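Local coordinates for protein putative dehydrogenase (Amycolatopsis orientalis, PDB 5A9T) that reduces cyclic imines to chiral amines as an NADPH-dependent imine reductase of the HIBADH-related family, probably working as a dimer, at residues Ala58-Arg63 with Arg83-Gly88; Glu101-Leu106 with Gly161-Leu166. All coordinates share one frame; numbering follows the deposited sequence.

Contact 1 lies within the Rossmann-type half of the subunit. Contact 2 lies where that half passes into the C-terminal helices. Both are on the same side of the chain's centre. Their centres are 21 Å apart. Their nearest atoms are about 9 Å apart, so they do not touch. They follow one another in sequence, contact 1 closing before contact 2 opens. Both stand back from the NADP(+) site, which is not occupied in this chain. The side chain of Val59 is about 12 Å from that of Arg36, and the side chain of Ala102 about 10 Å from that of Asn95. In contact 2 the 161-166 segment leads into the long helix 166-193.

Contact 1 (Ala58-Arg63 with Arg83-Gly88); sequences AVSASR and REALRG
Val59 and Ala85 bury the most surface here, and their side chains meet. Val59 is on helix 55-60. Ala85 belongs to the turn that runs into strand 90-93 of the Rossmann-type nucleotide-binding fold. One methyl of Val59 does the work. CG1 stands anti to the backbone N (chi1 166°) and is carried across to the turn. Val59 CG1 lies 3.9 Å from Ala85 CB. Val59 CG1 is also 3.8 Å from the carbonyl oxygen Ala85 O, which accepts a hydrogen bond from Arg89 NE. A third neighbour is Leu86 CD2, 3.9 Å from Val59 CG1. Leu86 CB points away from the helix, but the end of the side chain comes back. The side chains of Val59 and Leu86 cross at about a right angle. Both also rest on Leu65 of the inner strand 64-67. Ser60 lies beside Ala85, and its hydroxyl is hydrogen-bonded to the carbonyl of Val56, one turn back in its own helix.

The second point of contact is polar and nearer the surface. The Arg63 chain is extended from CG to NE and brings its guanidinium to Gly88. Arg63 NH1 gives a weak, bent hydrogen bond to Gly88 O, 2.8 Å long with an angle of 129° at the hydrogen. The oxygen lies at the edge of the guanidinium, near its plane. The main charge partner of Arg63 is Glu146, which forms a salt bridge with NE. Gly88 has a positive phi of 78°, where a CB would press on the preceding carbonyl. The chemistry is therefore divided: a small, largely buried apolar patch joins helix to turn, while the exposed arginine adds a weak polar tie whose charge is probably balanced mainly by Glu146.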
# COMPACT_ATOMS: atom_id res chain seq x y z
N ALA A 58 -28.65 6.50 -32.73
CA ALA A 58 -27.81 5.67 -31.90
C ALA A 58 -28.56 5.09 -30.70
O ALA A 58 -28.49 3.93 -30.42
CB ALA A 58 -26.64 6.46 -31.38
N VAL A 59 -29.30 5.95 -30.03
CA VAL A 59 -30.13 5.51 -28.87
C VAL A 59 -31.17 4.47 -29.33
O VAL A 59 -31.46 3.46 -28.59
CB VAL A 59 -30.80 6.76 -28.24
CG1 VAL A 59 -31.92 6.44 -27.27
CG2 VAL A 59 -29.71 7.54 -27.48
N SER A 60 -31.82 4.73 -30.48
CA SER A 60 -32.90 3.85 -30.93
C SER A 60 -32.42 2.46 -31.38
O SER A 60 -33.22 1.53 -31.57
CB SER A 60 -33.71 4.55 -32.05
OG SER A 60 -34.27 5.77 -31.63
N ALA A 61 -31.10 2.27 -31.60
CA ALA A 61 -30.53 1.04 -32.14
C ALA A 61 -30.53 -0.11 -31.13
O ALA A 61 -30.45 -1.28 -31.49
CB ALA A 61 -29.11 1.23 -32.65
N SER A 62 -30.48 0.26 -29.84
CA SER A 62 -30.18 -0.69 -28.78
C SER A 62 -30.95 -0.35 -27.54
O SER A 62 -31.20 0.78 -27.29
CB SER A 62 -28.66 -0.73 -28.42
OG SER A 62 -27.85 -0.71 -29.60
N ARG A 63 -31.26 -1.38 -26.72
CA ARG A 63 -31.80 -1.11 -25.40
C ARG A 63 -30.64 -0.68 -24.45
O ARG A 63 -30.81 0.24 -23.65
CB ARG A 63 -32.52 -2.30 -24.83
CG ARG A 63 -32.90 -2.19 -23.35
CD ARG A 63 -33.83 -3.34 -22.92
NE ARG A 63 -33.89 -3.51 -21.44
CZ ARG A 63 -34.56 -2.75 -20.62
NH1 ARG A 63 -35.25 -1.68 -21.00
NH2 ARG A 63 -34.63 -2.98 -19.32
N ARG A 83 -34.56 12.44 -25.97
CA ARG A 83 -35.43 12.32 -24.81
C ARG A 83 -36.48 11.22 -24.93
O ARG A 83 -36.62 10.40 -24.03
CB ARG A 83 -36.13 13.69 -24.53
CG ARG A 83 -37.25 13.63 -23.45
N GLU A 84 -37.23 11.37 -25.98
CA GLU A 84 -38.35 10.43 -26.15
C GLU A 84 -37.86 8.98 -26.39
O GLU A 84 -38.42 7.99 -25.80
CB GLU A 84 -39.23 10.95 -27.30
CG GLU A 84 -40.05 12.22 -26.97
N ALA A 85 -36.82 8.86 -27.24
CA ALA A 85 -36.28 7.58 -27.55
C ALA A 85 -35.71 6.85 -26.37
O ALA A 85 -35.58 5.66 -26.41
CB ALA A 85 -35.32 7.65 -28.68
N LEU A 86 -35.29 7.57 -25.33
CA LEU A 86 -34.69 6.96 -24.18
C LEU A 86 -35.66 6.12 -23.32
O LEU A 86 -35.24 5.27 -22.59
CB LEU A 86 -34.05 8.00 -23.26
CG LEU A 86 -32.76 8.59 -23.83
CD1 LEU A 86 -32.47 9.97 -23.22
CD2 LEU A 86 -31.70 7.57 -23.59
N ARG A 87 -37.00 6.40 -23.42
CA ARG A 87 -37.95 5.60 -22.66
C ARG A 87 -37.86 4.12 -22.98
O ARG A 87 -37.83 3.74 -24.15
CB ARG A 87 -39.39 6.09 -22.94
CG ARG A 87 -40.40 5.47 -22.01
CD ARG A 87 -41.79 6.12 -22.22
NE ARG A 87 -41.73 7.55 -21.80
CZ ARG A 87 -41.70 8.00 -20.55
NH1 ARG A 87 -41.64 7.21 -19.48
NH2 ARG A 87 -41.55 9.32 -20.36
N GLY A 88 -37.78 3.30 -21.96
CA GLY A 88 -37.65 1.93 -22.14
C GLY A 88 -36.34 1.35 -22.50
O GLY A 88 -36.22 0.19 -22.87

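Contact 2 (Glu101-Leu106 with Gly161-Leu166)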
# COMPACT_ATOMS: atom_id res chain seq x y z
N GLU A 101 -23.07 13.87 -9.19
CA GLU A 101 -23.38 13.86 -10.63
C GLU A 101 -23.98 12.52 -11.01
O GLU A 101 -25.03 12.43 -11.67
CB GLU A 101 -22.14 14.07 -11.46
CG GLU A 101 -21.56 15.48 -11.51
CD GLU A 101 -20.41 15.56 -12.51
OE1 GLU A 101 -19.96 14.54 -13.09
OE2 GLU A 101 -19.92 16.62 -12.74
N ALA A 102 -23.46 11.46 -10.48
CA ALA A 102 -24.16 10.13 -10.62
C ALA A 102 -25.56 10.13 -10.14
O ALA A 102 -26.43 9.58 -10.85
CB ALA A 102 -23.36 8.99 -9.93
N ASN A 103 -25.85 10.65 -8.95
CA ASN A 103 -27.17 10.72 -8.41
C ASN A 103 -28.11 11.56 -9.25
O ASN A 103 -29.32 11.21 -9.38
CB ASN A 103 -27.06 11.27 -7.00
CG ASN A 103 -27.12 10.17 -6.04
OD1 ASN A 103 -28.21 9.70 -5.75
ND2 ASN A 103 -26.02 9.57 -5.77
N GLU A 104 -27.60 12.68 -9.74
CA GLU A 104 -28.30 13.60 -10.69
C GLU A 104 -28.68 12.84 -11.94
O GLU A 104 -29.85 12.89 -12.40
CB GLU A 104 -27.47 14.84 -11.16
N ALA A 105 -27.70 12.13 -12.52
CA ALA A 105 -28.02 11.37 -13.72
C ALA A 105 -29.03 10.25 -13.46
O ALA A 105 -29.83 10.00 -14.40
CB ALA A 105 -26.71 10.77 -14.26
N LEU A 106 -29.04 9.56 -12.37
CA LEU A 106 -30.03 8.55 -12.06
C LEU A 106 -31.43 9.23 -12.09
O LEU A 106 -32.36 8.73 -12.71
CB LEU A 106 -29.75 7.87 -10.73
CG LEU A 106 -30.67 6.71 -10.30
CD1 LEU A 106 -31.86 7.11 -9.44
CD2 LEU A 106 -31.22 5.95 -11.46
N GLY A 161 -23.93 -1.72 -4.76
CA GLY A 161 -25.15 -1.25 -4.08
C GLY A 161 -26.03 -0.41 -4.97
O GLY A 161 -25.67 -0.09 -6.10
N THR A 162 -27.23 -0.04 -4.45
CA THR A 162 -28.17 0.77 -5.19
C THR A 162 -27.99 2.23 -5.32
O THR A 162 -28.47 2.91 -6.20
CB THR A 162 -29.62 0.38 -4.75
OG1 THR A 162 -29.69 0.69 -3.36
CG2 THR A 162 -29.86 -1.09 -4.89
N GLU A 163 -27.17 2.84 -4.38
CA GLU A 163 -26.92 4.24 -4.43
C GLU A 163 -26.08 4.59 -5.63
O GLU A 163 -24.95 4.04 -5.80
CB GLU A 163 -26.21 4.69 -3.12
CG GLU A 163 -25.97 6.22 -3.01
CD GLU A 163 -25.09 6.61 -1.80
OE1 GLU A 163 -25.00 5.86 -0.80
OE2 GLU A 163 -24.48 7.67 -1.85
N ALA A 164 -26.51 5.49 -6.46
CA ALA A 164 -25.91 5.71 -7.72
C ALA A 164 -24.39 6.14 -7.64
O ALA A 164 -23.57 5.77 -8.47
CB ALA A 164 -26.71 6.69 -8.57
N GLY A 165 -24.08 6.93 -6.61
CA GLY A 165 -22.73 7.48 -6.48
C GLY A 165 -21.72 6.50 -5.85
O GLY A 165 -20.55 6.95 -5.71
N LEU A 166 -22.02 5.30 -5.45
CA LEU A 166 -21.08 4.39 -4.73
C LEU A 166 -19.88 4.01 -5.62
O LEU A 166 -18.72 4.01 -5.16
CB LEU A 166 -21.65 3.13 -4.17
CG LEU A 166 -22.64 3.27 -3.06
CD1 LEU A 166 -23.35 1.97 -2.92
CD2 LEU A 166 -21.89 3.59 -1.73
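Ala164 CB packs against Leu106 CB at 3.9 Å. It is pointed at one side of helix 99-111, a helix of the Rossmann-type domain. On that helix the backbone oxygen Ala102 O is 3.7 Å from Ala164 CB. Ala164 sits in a type I turn, Glu163 to Leu166, which joins the last strand of the sheet, 156-161, to the long helix 166-193. The contact thus lies where the nucleotide-binding half passes into the C-terminal helical half.

Small residues let the two backbones come close. The CA atoms of Ala102 and Gly165 are 5.1 Å apart. Ala102 CB meets the turn at its backbone, 3.8 Å from Gly165 CA. Next to it, the end of the Asn103 side chain comes close to the backbone of Gly165, and Glu163 CG lies loosely beside it. Leu106 and Ala102 both also lean on strand 115-121, at Tyr116 and Asp118. Glu163 and Leu166 pack on Ala195 of the second subunit, so the turn also borders the dimer interface. Ala164 O is hydrogen-bonded to Ser138 OG and sits 3.5 Å from Ala102 CB.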